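Local coordinates for protein glycosyl hydrolase (Streptomyces cattleya, PDB 7LR8) that probably hydrolyses the beta-1,4 linkage between mannose and N-acetylglucosamine in the core of N-glycans, as a family 5 glycoside hydrolase, at residues A201-D206 and A247-L252; L89-D94 and R142-G147; N117-P122 and D166-E171. The protein carries 1 engineered substitution. All coordinates share one frame; numbering follows the deposited sequence. Where two conformers were deposited one is given.

Contact 1: residues A201-D206 and A247-L252; sequences AWYLDD and AYLVEL
Tyr203 reaches helix 247-252 with the end of its ring, and its phenol oxygen touches carbon atoms of Tyr248 and Leu249. Three van der Waals groupings make up the buried interface. The first joins the two tyrosines, whose side chains cross at a slant: Tyr203 OH lies 3.4 Å from Tyr248 CE2, near the plane of the Tyr248 ring and at its edge, and the ring carbons Tyr203 CE1 and Tyr248 CE2 come within 4.1 Å. They meet rim to rim, without stacking. The hydroxyl of Tyr248 is turned elsewhere and bonds to the carbonyl of Cys376.

The second grouping is methyl against aromatic. One branch of Leu249, CD2, sits 3.5 Å from Tyr203 OH and 3.9 Å from Tyr203 CZ, while the same methyl also reaches Trp202 CD1 at 4.4 Å.

In the (beta/alpha)8 barrel of this glycoside hydrolase family, helix 240-253 lies against the outside of strand 221-225, and the short helix 200-203 follows strand 194-196. Trp202 and Leu249 both rest on Val223 of strand 221-225, whereas Phe383 of helix 381-391 touches both tyrosines from outside the barrel.

Leu252 supplies the third grouping. With CG anti to the backbone N (chi1 178°) and chi2 at 63°, CD2 is the branch that meets helix 200-203: Leu252 CD2 lies 4.2 Å from Trp202 CB. The same Leu252 CD2 is 4.4 Å from Tyr203 CE1, at the edge of that ring. With an alanine in place of Tyr203, Leu249 CD2 and the rim of Tyr248 would probably lose their shared aromatic neighbour, leaving a gap between the two helices.

Contact 2: residues L89-D94 and R142-G147; sequences LDVNVD and RPNFLG
A chi1 of 71° places Asn144 CG between its own backbone N and carbonyl carbon, bringing ND2 alongside the 89-94 segment; Phe145 has CG anti to its backbone N (chi1 174°), and its ring edge lies beside Val93. Asn144 ND2 donates to Leu89 O over 3.1 Å, nearly straight and in the carbonyl plane, and the same amide nitrogen also bonds to Thr81 O in helix 71-86, which fixes the rotation of the amide. Asp90 slides past Asn144 in the opposite direction, its OD1 3.3 Å from Asn144 CB, while its OD2 pairs with Arg15.

These are neighbouring parallel strands of the barrel, 90-94 and 145-152, linked by a beta-alpha-beta crossover through helix 122-139. A type I turn from Arg142 to Phe145 leads into the second strand. Val91 N bonds to Asn144 O (2.8 Å), and Leu146 N returns to Val91 O. Leu146 then leaves the extended conformation (psi -46°), and the register slips: Val93 N bonds to Gly147 O (3.1 Å).

Leu146 lays CG against Asp90 CB at 3.6 Å. Beyond it, Val93 CG2 touches the edge of the Phe145 ring at CE1 (3.9 Å), the two side chains crossing at about a right angle. One face of that ring carries Gly147 N over its centre.

Contact 3: residues N117-P122 and D166-E171; sequences NLFTDP and DRVTPE. With AE3 (2-(2-ethoxyethoxy)ethanol), chain F.
Asn117 and Asp166 bring the two backbones closest, their CA atoms 5.4 Å apart, where the loop before helix 122-139 runs beside the approach to helix 170-187. The first loop folds into an Asx turn: Asn117 OD1 accepts from Phe119 N at 2.8 Å, in the carbonyl plane. Asp121 and Thr169 are the N-caps of the two helices, which belong to the outer layer of the barrel.

With CG anti to the backbone N (chi1 -172°), the other end of the same amide crosses the contact, Asn117 ND2 donating to Arg167 O over 3.1 Å, so that both ends of the group are held and its rotation is set. Its plane stacks on the Asp166 carboxylate, 28° from parallel. Asp166 OD2 takes Leu118 N at 3.0 Å from above the carboxylate plane, and OD1 forms a salt bridge with Arg115.

Apolar contact centres on Val168, which has two conformers; in one, CG1 lies between Phe119 CB and Thr120 CG2, the latter 3.6 Å away. Phe119 also meets Trp176 edge-to-face. On the flank of the first loop lies a bound 2-(2-ethoxyethoxy)ethanol, hydrogen-bonded to Arg179, with its C5 3.3 Å from Thr120 O.

Overall arrangement
The three contacts tie together parts of one (beta/alpha)8 barrel, with contact 2 alone lying within its eight-stranded parallel sheet. Contacts 1 and 2 sit on opposite sides of the chain's centre, their own centres 27 Å apart; the centre of contact 3 is about 22 Å from that of contact 1 and about 28 Å from that of contact 2, and none touches another. Along the chain the segments of contacts 2 and 3 alternate, strand 145-152 being followed by helix 170-187, and contact 1 comes after both. The side chain of Leu249 is about 8 Å from a bound N-acetylglucosamine, those of Asn92 and Leu118 about 14 Å. Together they join barrel strands, outer helices and the loops leading into two helices.

Contact 1: residues A201-D206 and A247-L252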
loop_
_atom_site.group_PDB
_atom_site.type_symbol
_atom_site.label_atom_id
_atom_site.label_comp_id
_atom_site.label_asym_id
_atom_site.label_seq_id
_atom_site.Cartn_x
_atom_site.Cartn_y
_atom_site.Cartn_z
ATOM N N ALA B 201 -22.303 11.096 2.623
ATOM C CA ALA B 201 -23.538 10.337 2.436
ATOM C C ALA B 201 -24.775 11.180 2.736
ATOM O O ALA B 201 -25.848 10.911 2.189
ATOM C CB ALA B 201 -23.532 9.084 3.312
ATOM N N TRP B 202 -24.653 12.192 3.598
ATOM C CA TRP B 202 -25.769 13.080 3.907
ATOM C C TRP B 202 -25.688 14.429 3.209
ATOM O O TRP B 202 -26.719 15.085 3.053
ATOM C CB TRP B 202 -25.864 13.326 5.424
ATOM C CG TRP B 202 -25.660 12.075 6.219
ATOM C CD1 TRP B 202 -24.486 11.613 6.738
ATOM C CD2 TRP B 202 -26.656 11.110 6.558
ATOM N NE1 TRP B 202 -24.692 10.424 7.388
ATOM C CE2 TRP B 202 -26.018 10.093 7.292
ATOM C CE3 TRP B 202 -28.024 11.008 6.314
ATOM C CZ2 TRP B 202 -26.701 8.988 7.784
ATOM C CZ3 TRP B 202 -28.702 9.913 6.804
ATOM C CH2 TRP B 202 -28.042 8.917 7.530
ATOM N N TYR B 203 -24.501 14.853 2.777
ATOM C CA TYR B 203 -24.266 16.244 2.421
ATOM C C TYR B 203 -23.928 16.492 0.953
ATOM O O TYR B 203 -24.098 17.628 0.493
ATOM C CB TYR B 203 -23.118 16.814 3.269
ATOM C CG TYR B 203 -23.424 17.067 4.729
ATOM C CD1 TYR B 203 -24.708 16.906 5.257
ATOM C CD2 TYR B 203 -22.417 17.484 5.584
ATOM C CE1 TYR B 203 -24.964 17.162 6.613
ATOM C CE2 TYR B 203 -22.662 17.742 6.923
ATOM C CZ TYR B 203 -23.928 17.582 7.433
ATOM O OH TYR B 203 -24.143 17.858 8.774
ATOM N N LEU B 204 -23.459 15.485 0.215
ATOM C CA LEU B 204 -22.891 15.660 -1.124
ATOM C C LEU B 204 -23.877 15.171 -2.178
ATOM O O LEU B 204 -24.145 13.968 -2.270
ATOM C CB LEU B 204 -21.576 14.899 -1.259
ATOM C CG LEU B 204 -20.223 15.601 -1.200
ATOM C CD1 LEU B 204 -19.190 14.754 -1.923
ATOM C CD2 LEU B 204 -20.301 16.991 -1.807
ATOM N N ASP B 205 -24.381 16.091 -2.998
ATOM C CA ASP B 205 -25.202 15.685 -4.130
ATOM C C ASP B 205 -24.408 14.744 -5.024
ATOM O O ASP B 205 -23.199 14.907 -5.207
ATOM C CB ASP B 205 -25.664 16.902 -4.935
ATOM C CG ASP B 205 -26.491 17.876 -4.119
ATOM O OD1 ASP B 205 -27.133 17.462 -3.133
ATOM O OD2 ASP B 205 -26.500 19.067 -4.471
ATOM N N ASP B 206 -25.088 13.735 -5.561
ATOM C CA ASP B 206 -24.529 12.762 -6.502
ATOM C C ASP B 206 -23.511 11.813 -5.873
ATOM O O ASP B 206 -22.934 10.991 -6.591
ATOM C CB ASP B 206 -23.893 13.444 -7.722
ATOM C CG ASP B 206 -24.855 14.380 -8.423
ATOM O OD1 ASP B 206 -26.038 14.008 -8.582
ATOM O OD2 ASP B 206 -24.432 15.490 -8.807
ATOM N N ALA B 247 -25.666 16.062 17.345
ATOM C CA ALA B 247 -27.091 15.817 17.560
ATOM C C ALA B 247 -27.879 16.004 16.269
ATOM O O ALA B 247 -28.854 15.291 16.012
ATOM C CB ALA B 247 -27.628 16.748 18.656
ATOM N N TYR B 248 -27.476 16.969 15.443
ATOM C CA TYR B 248 -28.120 17.143 14.143
ATOM C C TYR B 248 -28.002 15.889 13.283
ATOM O O TYR B 248 -28.981 15.450 12.670
ATOM C CB TYR B 248 -27.490 18.314 13.413
ATOM C CG TYR B 248 -27.918 18.452 11.970
ATOM C CD1 TYR B 248 -29.258 18.583 11.633
ATOM C CD2 TYR B 248 -26.979 18.514 10.955
ATOM C CE1 TYR B 248 -29.654 18.739 10.312
ATOM C CE2 TYR B 248 -27.363 18.680 9.635
ATOM C CZ TYR B 248 -28.697 18.792 9.321
ATOM O OH TYR B 248 -29.077 18.960 8.007
ATOM N N LEU B 249 -26.794 15.339 13.165
ATOM C CA LEU B 249 -26.639 14.155 12.323
ATOM C C LEU B 249 -27.478 13.004 12.861
ATOM O O LEU B 249 -28.059 12.231 12.086
ATOM C CB LEU B 249 -25.167 13.752 12.225
ATOM C CG LEU B 249 -24.262 14.543 11.285
ATOM C CD1 LEU B 249 -22.890 13.887 11.261
ATOM C CD2 LEU B 249 -24.857 14.629 9.880
ATOM N N VAL B 250 -27.563 12.885 14.189
ATOM C CA VAL B 250 -28.373 11.836 14.803
ATOM C C VAL B 250 -29.828 11.976 14.377
ATOM O O VAL B 250 -30.451 11.016 13.912
ATOM C CB VAL B 250 -28.225 11.876 16.338
ATOM C CG1 VAL B 250 -29.328 11.055 17.033
ATOM C CG2 VAL B 250 -26.839 11.397 16.758
ATOM N N GLU B 251 -30.390 13.179 14.527
ATOM C CA GLU B 251 -31.805 13.362 14.219
ATOM C C GLU B 251 -32.053 13.370 12.715
ATOM O O GLU B 251 -33.129 12.961 12.267
ATOM C CB GLU B 251 -32.328 14.647 14.865
ATOM C CG GLU B 251 -32.348 14.578 16.382
ATOM C CD GLU B 251 -33.152 13.401 16.885
ATOM O OE1 GLU B 251 -34.298 13.228 16.414
ATOM O OE2 GLU B 251 -32.640 12.654 17.754
ATOM N N LEU B 252 -31.079 13.836 11.928
ATOM C CA LEU B 252 -31.226 13.808 10.478
ATOM C C LEU B 252 -31.290 12.377 9.969
ATOM O O LEU B 252 -32.128 12.047 9.120
ATOM C CB LEU B 252 -30.060 14.549 9.819
ATOM C CG LEU B 252 -30.014 14.575 8.289
ATOM C CD1 LEU B 252 -31.223 15.316 7.749
ATOM C CD2 LEU B 252 -28.729 15.226 7.800
#

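Contact 2: residues L89-D94 and R142-G147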
loop_
_atom_site.group_PDB
_atom_site.type_symbol
_atom_site.label_atom_id
_atom_site.label_comp_id
_atom_site.label_asym_id
_atom_site.label_seq_id
_atom_site.Cartn_x
_atom_site.Cartn_y
_atom_site.Cartn_z
ATOM N N LEU B 89 -14.612 -3.746 28.155
ATOM C CA LEU B 89 -14.780 -3.018 26.903
ATOM C C LEU B 89 -15.236 -4.010 25.839
ATOM O O LEU B 89 -14.497 -4.939 25.493
ATOM C CB LEU B 89 -13.482 -2.330 26.487
ATOM C CG LEU B 89 -12.895 -1.396 27.548
ATOM C CD1 LEU B 89 -11.470 -1.017 27.170
ATOM C CD2 LEU B 89 -13.771 -0.157 27.688
ATOM N N ASP B 90 -16.465 -3.844 25.362
ATOM C CA ASP B 90 -16.913 -4.560 24.177
ATOM C C ASP B 90 -16.231 -3.985 22.932
ATOM O O ASP B 90 -15.725 -2.867 22.946
ATOM C CB ASP B 90 -18.429 -4.462 24.055
ATOM C CG ASP B 90 -19.143 -5.068 25.246
ATOM O OD1 ASP B 90 -18.685 -6.123 25.728
ATOM O OD2 ASP B 90 -20.158 -4.498 25.710
ATOM N N VAL B 91 -16.199 -4.770 21.851
ATOM C CA VAL B 91 -15.366 -4.444 20.694
ATOM C C VAL B 91 -16.199 -4.461 19.415
ATOM O O VAL B 91 -16.813 -5.482 19.077
ATOM C CB VAL B 91 -14.177 -5.410 20.557
ATOM C CG1 VAL B 91 -13.405 -5.132 19.235
ATOM C CG2 VAL B 91 -13.259 -5.280 21.754
ATOM N N ASN B 92 -16.187 -3.343 18.689
ATOM C CA ASN B 92 -16.627 -3.298 17.301
ATOM C C ASN B 92 -15.391 -3.279 16.410
ATOM O O ASN B 92 -14.466 -2.503 16.655
ATOM C CB ASN B 92 -17.494 -2.065 17.032
ATOM C CG ASN B 92 -17.539 -1.694 15.558
ATOM O OD1 ASN B 92 -16.605 -1.085 15.027
ATOM N ND2 ASN B 92 -18.617 -2.076 14.886
ATOM N N VAL B 93 -15.370 -4.130 15.386
ATOM C CA VAL B 93 -14.224 -4.212 14.481
ATOM C C VAL B 93 -14.619 -3.612 13.139
ATOM O O VAL B 93 -15.559 -4.091 12.494
ATOM C CB VAL B 93 -13.746 -5.664 14.299
ATOM C CG1 VAL B 93 -12.577 -5.700 13.307
ATOM C CG2 VAL B 93 -13.334 -6.274 15.635
ATOM N N ASP B 94 -13.875 -2.599 12.694
ATOM C CA ASP B 94 -13.993 -2.101 11.326
ATOM C C ASP B 94 -13.108 -2.937 10.409
ATOM O O ASP B 94 -11.919 -3.115 10.681
ATOM C CB ASP B 94 -13.571 -0.632 11.238
ATOM C CG ASP B 94 -14.672 0.323 11.646
ATOM O OD1 ASP B 94 -15.212 0.186 12.762
ATOM O OD2 ASP B 94 -14.985 1.243 10.859
ATOM N N ARG B 142 -16.258 -14.735 21.276
ATOM C CA ARG B 142 -15.943 -13.739 22.304
ATOM C C ARG B 142 -17.220 -13.045 22.749
ATOM O O ARG B 142 -17.844 -12.348 21.935
ATOM C CB ARG B 142 -14.964 -12.700 21.772
ATOM C CG ARG B 142 -13.525 -12.913 22.169
ATOM C CD ARG B 142 -12.958 -14.118 21.483
ATOM N NE ARG B 142 -11.574 -14.386 21.871
ATOM C CZ ARG B 142 -10.773 -15.241 21.240
ATOM N NH1 ARG B 142 -11.223 -15.951 20.206
ATOM N NH2 ARG B 142 -9.524 -15.408 21.649
ATOM N N PRO B 143 -17.640 -13.179 24.009
ATOM C CA PRO B 143 -18.887 -12.521 24.432
ATOM C C PRO B 143 -18.843 -11.008 24.317
ATOM O O PRO B 143 -19.906 -10.381 24.204
ATOM C CB PRO B 143 -19.051 -12.971 25.890
ATOM C CG PRO B 143 -17.701 -13.454 26.310
ATOM C CD PRO B 143 -17.045 -13.994 25.081
ATOM N N ASN B 144 -17.659 -10.398 24.307
ATOM C CA ASN B 144 -17.575 -8.947 24.223
ATOM C C ASN B 144 -17.431 -8.448 22.789
ATOM O O ASN B 144 -17.300 -7.240 22.581
ATOM C CB ASN B 144 -16.404 -8.431 25.062
ATOM C CG ASN B 144 -15.069 -8.772 24.449
ATOM O OD1 ASN B 144 -14.810 -9.923 24.084
ATOM N ND2 ASN B 144 -14.222 -7.759 24.279
ATOM N N PHE B 145 -17.447 -9.338 21.802
ATOM C CA PHE B 145 -17.429 -8.930 20.400
ATOM C C PHE B 145 -18.810 -8.419 20.004
ATOM O O PHE B 145 -19.788 -9.175 20.005
ATOM C CB PHE B 145 -16.996 -10.110 19.527
ATOM C CG PHE B 145 -17.067 -9.858 18.049
ATOM C CD1 PHE B 145 -16.385 -8.794 17.467
ATOM C CD2 PHE B 145 -17.783 -10.719 17.228
ATOM C CE1 PHE B 145 -16.432 -8.589 16.088
ATOM C CE2 PHE B 145 -17.840 -10.514 15.850
ATOM C CZ PHE B 145 -17.159 -9.456 15.278
ATOM N N LEU B 146 -18.885 -7.133 19.673
ATOM C CA LEU B 146 -20.151 -6.518 19.294
ATOM C C LEU B 146 -20.558 -6.926 17.889
ATOM O O LEU B 146 -21.722 -7.257 17.644
ATOM C CB LEU B 146 -20.047 -4.992 19.375
ATOM C CG LEU B 146 -19.909 -4.332 20.740
ATOM C CD1 LEU B 146 -19.535 -2.860 20.560
ATOM C CD2 LEU B 146 -21.206 -4.480 21.507
ATOM N N GLY B 147 -19.619 -6.881 16.953
ATOM C CA GLY B 147 -19.903 -7.162 15.564
ATOM C C GLY B 147 -18.933 -6.382 14.700
ATOM O O GLY B 147 -17.961 -5.816 15.193
#

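Contact 3: residues N117-P122 and D166-E171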
loop_
_atom_site.group_PDB
_atom_site.type_symbol
_atom_site.label_atom_id
_atom_site.label_comp_id
_atom_site.label_asym_id
_atom_site.label_seq_id
_atom_site.Cartn_x
_atom_site.Cartn_y
_atom_site.Cartn_z
ATOM N N ASN B 117 -11.799 -2.352 -9.297
ATOM C CA ASN B 117 -12.723 -1.510 -8.533
ATOM C C ASN B 117 -13.114 -2.173 -7.211
ATOM O O ASN B 117 -13.544 -3.332 -7.191
ATOM C CB ASN B 117 -13.953 -1.234 -9.417
ATOM C CG ASN B 117 -14.916 -0.218 -8.823
ATOM O OD1 ASN B 117 -15.403 -0.401 -7.724
ATOM N ND2 ASN B 117 -15.224 0.843 -9.580
ATOM N N LEU B 118 -12.961 -1.417 -6.103
ATOM C CA LEU B 118 -13.177 -1.954 -4.758
ATOM C C LEU B 118 -14.609 -2.398 -4.548
ATOM O O LEU B 118 -14.875 -3.248 -3.687
ATOM C CB LEU B 118 -12.833 -0.902 -3.688
ATOM C CG LEU B 118 -11.365 -0.548 -3.528
ATOM C CD1 LEU B 118 -11.240 0.468 -2.375
ATOM C CD2 LEU B 118 -10.531 -1.803 -3.277
ATOM N N PHE B 119 -15.544 -1.829 -5.306
ATOM C CA PHE B 119 -16.956 -2.081 -5.086
ATOM C C PHE B 119 -17.589 -3.019 -6.105
ATOM O O PHE B 119 -18.658 -3.568 -5.817
ATOM C CB PHE B 119 -17.723 -0.765 -5.093
ATOM C CG PHE B 119 -17.189 0.246 -4.122
ATOM C CD1 PHE B 119 -17.424 0.102 -2.769
ATOM C CD2 PHE B 119 -16.429 1.325 -4.564
ATOM C CE1 PHE B 119 -16.930 1.027 -1.862
ATOM C CE2 PHE B 119 -15.935 2.268 -3.661
ATOM C CZ PHE B 119 -16.185 2.107 -2.309
ATOM N N THR B 120 -16.973 -3.221 -7.274
ATOM C CA THR B 120 -17.586 -4.005 -8.348
ATOM C C THR B 120 -16.738 -5.148 -8.894
ATOM O O THR B 120 -17.295 -6.013 -9.593
ATOM C CB THR B 120 -17.974 -3.110 -9.540
ATOM O OG1 THR B 120 -16.789 -2.582 -10.159
ATOM C CG2 THR B 120 -18.898 -1.968 -9.091
ATOM N N ASP B 121 -15.427 -5.177 -8.661
ATOM C CA ASP B 121 -14.629 -6.237 -9.273
ATOM C C ASP B 121 -14.980 -7.579 -8.646
ATOM O O ASP B 121 -14.898 -7.721 -7.430
ATOM C CB ASP B 121 -13.136 -5.996 -9.115
ATOM C CG ASP B 121 -12.324 -7.098 -9.763
ATOM O OD1 ASP B 121 -12.074 -6.994 -10.992
ATOM O OD2 ASP B 121 -11.980 -8.090 -9.071
ATOM N N PRO B 122 -15.325 -8.599 -9.444
ATOM C CA PRO B 122 -15.777 -9.864 -8.836
ATOM C C PRO B 122 -14.757 -10.484 -7.899
ATOM O O PRO B 122 -15.134 -11.038 -6.861
ATOM C CB PRO B 122 -16.044 -10.767 -10.054
ATOM C CG PRO B 122 -16.199 -9.830 -11.208
ATOM C CD PRO B 122 -15.321 -8.646 -10.915
ATOM N N ASP B 166 -12.835 4.964 -7.142
ATOM C CA ASP B 166 -13.470 3.799 -7.764
ATOM C C ASP B 166 -14.951 4.128 -7.856
ATOM O O ASP B 166 -15.695 3.981 -6.877
ATOM C CB ASP B 166 -13.251 2.530 -6.947
ATOM C CG ASP B 166 -11.872 1.954 -7.114
ATOM O OD1 ASP B 166 -11.217 2.279 -8.122
ATOM O OD2 ASP B 166 -11.449 1.181 -6.234
ATOM N N ARG B 167 -15.385 4.569 -9.027
ATOM C CA ARG B 167 -16.735 5.085 -9.169
ATOM C C ARG B 167 -17.760 3.958 -9.161
ATOM O O ARG B 167 -17.512 2.862 -9.678
ATOM C CB ARG B 167 -16.848 5.921 -10.442
ATOM C CG ARG B 167 -16.058 7.218 -10.324
ATOM C CD ARG B 167 -16.397 8.238 -11.393
ATOM N NE ARG B 167 -15.538 9.412 -11.264
ATOM C CZ ARG B 167 -14.278 9.462 -11.688
ATOM N NH1 ARG B 167 -13.730 8.407 -12.276
ATOM N NH2 ARG B 167 -13.563 10.569 -11.526
ATOM N N VAL B 168 -18.916 4.229 -8.562
ATOM C CA VAL B 168 -20.001 3.260 -8.485
ATOM C C VAL B 168 -21.319 4.011 -8.513
ATOM O O VAL B 168 -21.410 5.156 -8.064
ATOM C CB VAL B 168 -19.917 2.395 -7.207
ATOM C CG1 VAL B 168 -18.957 1.267 -7.420
ATOM C CG2 VAL B 168 -19.521 3.265 -5.999
ATOM N N THR B 169 -22.349 3.348 -9.021
ATOM C CA THR B 169 -23.691 3.894 -8.941
ATOM C C THR B 169 -24.240 3.630 -7.546
ATOM O O THR B 169 -23.717 2.783 -6.820
ATOM C CB THR B 169 -24.603 3.255 -9.986
ATOM O OG1 THR B 169 -24.865 1.888 -9.633
ATOM C CG2 THR B 169 -23.960 3.312 -11.365
ATOM N N PRO B 170 -25.281 4.356 -7.139
ATOM C CA PRO B 170 -25.915 4.033 -5.849
ATOM C C PRO B 170 -26.409 2.599 -5.774
ATOM O O PRO B 170 -26.263 1.955 -4.730
ATOM C CB PRO B 170 -27.061 5.048 -5.767
ATOM C CG PRO B 170 -26.563 6.220 -6.569
ATOM C CD PRO B 170 -25.813 5.605 -7.718
ATOM N N GLU B 171 -26.961 2.061 -6.867
ATOM C CA GLU B 171 -27.427 0.677 -6.843
ATOM C C GLU B 171 -26.275 -0.295 -6.606
ATOM O O GLU B 171 -26.428 -1.279 -5.871
ATOM C CB GLU B 171 -28.156 0.333 -8.144
ATOM C CG GLU B 171 -28.849 -1.026 -8.110
ATOM C CD GLU B 171 -28.968 -1.672 -9.483
ATOM O OE1 GLU B 171 -28.883 -0.944 -10.495
ATOM O OE2 GLU B 171 -29.145 -2.909 -9.548
HETATM C C1 AE3 F . -22.650 -12.343 -8.366
HETATM C C2 AE3 F . -21.925 -11.636 -9.507
HETATM O O2 AE3 F . -20.558 -11.553 -9.221
HETATM C C3 AE3 F . -20.000 -10.314 -9.545
HETATM C C4 AE3 F . -19.621 -9.588 -8.257
HETATM O O3 AE3 F . -19.675 -8.204 -8.456
HETATM C C5 AE3 F . -19.262 -7.449 -7.352
HETATM C C6 AE3 F . -20.479 -6.928 -6.589
HETATM O O4 AE3 F . -20.874 -7.868 -5.629
#